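Local atomic coordinates of carboxylesterase (Ferroplasma acidiphilum, PDB entry 3WJ2), a protein that probably hydrolyses carboxylic esters, as an acid-adapted carboxylesterase of the alpha/beta-hydrolase fold. Residues Gly158-Ala163 with Phe229-Ala234. Sequence-based numbering, arbitrary orientation.
Sequences GANLAA and FSPLVA
In Asn160, chi1 of 165° sets CG anti to the backbone N, and the amide is turned so that ND2 meets the carbonyl oxygen of Phe229. The protein has the alpha/beta-hydrolase fold. Asn160 and Ala163 lie on helix 157-172, which follows strand 150-155 through a turn consistent with the nucleophile elbow (GxSxG), with Gly158 as its last glycine. Phe229 and Pro231 belong to the connection between helix 207-217 and strand 243-248.

The bond from Asn160 ND2 to Phe229 O is 3.0 Å long and nearly straight, with an N-H...O angle of 171°. The oxygen lies close to the plane of the Asn160 amide. Seen from the acceptor, ND2 comes in well out of the carbonyl plane. ND2 also donates to Ser186 O, so two backbone carbonyls from separate loops grip one buried amide nitrogen and hold the amide in its rotation. With an alanine here, the carbonyls of Phe229 and Ser186 would probably lose this shared donor, and a gap is likely to open beside the proline ring.

The side chain of Phe229 leaves its backbone pointing away from the helix, and its ring meets Phe123 edge-to-face. Pro231 opens a 3-10 turn. Its CB points toward the helix, and ring atoms CG and CD make the contact. The ring crosses the Asn160 side chain at about a right angle, with CD 3.6 Å from ND2. Leu167 and Tyr260 also touch this proline. Nearly one turn further along the helix, the methyl CB of Ala163 meets the ring at Pro231 CG, 4.2 Å away.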
loop_
_atom_site.group_PDB
_atom_site.type_symbol
_atom_site.label_atom_id
_atom_site.label_comp_id
_atom_site.label_asym_id
_atom_site.label_seq_id
_atom_site.Cartn_x
_atom_site.Cartn_y
_atom_site.Cartn_z
ATOM N N GLY B 158 10.664 -2.800 -24.132
ATOM C CA GLY B 158 10.696 -1.847 -25.190
ATOM C C GLY B 158 10.505 -0.413 -24.630
ATOM O O GLY B 158 10.966 0.558 -25.188
ATOM N N ALA B 159 9.656 -0.336 -23.591
ATOM C CA ALA B 159 9.464 0.995 -22.901
ATOM C C ALA B 159 10.744 1.350 -22.134
ATOM O O ALA B 159 10.962 2.584 -21.972
ATOM C CB ALA B 159 8.233 0.983 -21.992
ATOM N N ASN B 160 11.485 0.359 -21.654
ATOM C CA ASN B 160 12.828 0.695 -21.057
ATOM C C ASN B 160 13.670 1.366 -22.126
ATOM O O ASN B 160 14.294 2.399 -21.926
ATOM C CB ASN B 160 13.479 -0.540 -20.550
ATOM C CG ASN B 160 14.939 -0.346 -20.288
ATOM O OD1 ASN B 160 15.758 -0.412 -21.160
ATOM N ND2 ASN B 160 15.271 -0.249 -19.031
ATOM N N LEU B 161 13.679 0.784 -23.355
ATOM C CA LEU B 161 14.519 1.348 -24.443
ATOM C C LEU B 161 14.094 2.809 -24.796
ATOM O O LEU B 161 14.931 3.667 -25.038
ATOM C CB LEU B 161 14.399 0.489 -25.749
ATOM C CG LEU B 161 14.919 -0.869 -25.475
ATOM C CD1 LEU B 161 14.704 -1.755 -26.808
ATOM C CD2 LEU B 161 16.404 -0.989 -25.069
ATOM N N ALA B 162 12.746 3.050 -24.805
ATOM C CA ALA B 162 12.195 4.322 -25.120
ATOM C C ALA B 162 12.653 5.359 -24.022
ATOM O O ALA B 162 13.127 6.412 -24.401
ATOM C CB ALA B 162 10.732 4.275 -25.198
ATOM N N ALA B 163 12.562 4.949 -22.761
ATOM C CA ALA B 163 12.893 5.899 -21.666
ATOM C C ALA B 163 14.398 6.100 -21.772
ATOM O O ALA B 163 14.849 7.252 -21.616
ATOM C CB ALA B 163 12.557 5.294 -20.339
ATOM N N PHE B 229 20.883 1.332 -19.127
ATOM C CA PHE B 229 20.327 0.008 -18.852
ATOM C C PHE B 229 19.154 0.192 -17.885
ATOM O O PHE B 229 18.096 -0.399 -18.048
ATOM C CB PHE B 229 21.364 -0.960 -18.156
ATOM C CG PHE B 229 20.846 -2.376 -17.928
ATOM C CD1 PHE B 229 21.315 -3.405 -18.695
ATOM C CD2 PHE B 229 19.746 -2.662 -17.040
ATOM C CE1 PHE B 229 20.872 -4.767 -18.499
ATOM C CE2 PHE B 229 19.298 -4.002 -16.854
ATOM C CZ PHE B 229 19.865 -5.064 -17.631
ATOM N N SER B 230 19.340 1.030 -16.841
ATOM C CA SER B 230 18.301 1.248 -15.821
ATOM C C SER B 230 18.137 2.752 -15.650
ATOM O O SER B 230 18.918 3.417 -14.898
ATOM C CB SER B 230 18.620 0.654 -14.386
ATOM O OG SER B 230 18.689 -0.819 -14.393
ATOM N N PRO B 231 17.185 3.410 -16.270
ATOM C CA PRO B 231 16.998 4.857 -16.221
ATOM C C PRO B 231 16.844 5.392 -14.797
ATOM O O PRO B 231 17.123 6.570 -14.561
ATOM C CB PRO B 231 15.672 5.074 -17.029
ATOM C CG PRO B 231 15.825 3.990 -18.105
ATOM C CD PRO B 231 16.390 2.759 -17.339
ATOM N N LEU B 232 16.387 4.550 -13.860
ATOM C CA LEU B 232 16.201 5.066 -12.515
ATOM C C LEU B 232 17.545 5.356 -11.882
ATOM O O LEU B 232 17.539 5.995 -10.835
ATOM C CB LEU B 232 15.369 4.063 -11.647
ATOM C CG LEU B 232 13.923 4.430 -11.811
ATOM C CD1 LEU B 232 13.040 3.223 -11.278
ATOM C CD2 LEU B 232 13.505 5.745 -11.029
ATOM N N VAL B 233 18.656 4.921 -12.461
ATOM C CA VAL B 233 19.976 5.275 -11.852
ATOM C C VAL B 233 20.480 6.634 -12.323
ATOM O O VAL B 233 21.573 7.055 -11.831
ATOM C CB VAL B 233 20.993 4.081 -11.942
ATOM C CG1 VAL B 233 20.406 2.798 -11.331
ATOM C CG2 VAL B 233 21.432 3.872 -13.268
ATOM N N ALA B 234 19.811 7.319 -13.276
ATOM C CA ALA B 234 20.188 8.683 -13.750
ATOM C C ALA B 234 20.197 9.610 -12.543
ATOM O O ALA B 234 19.474 9.424 -11.586
ATOM C CB ALA B 234 19.223 9.225 -14.770
#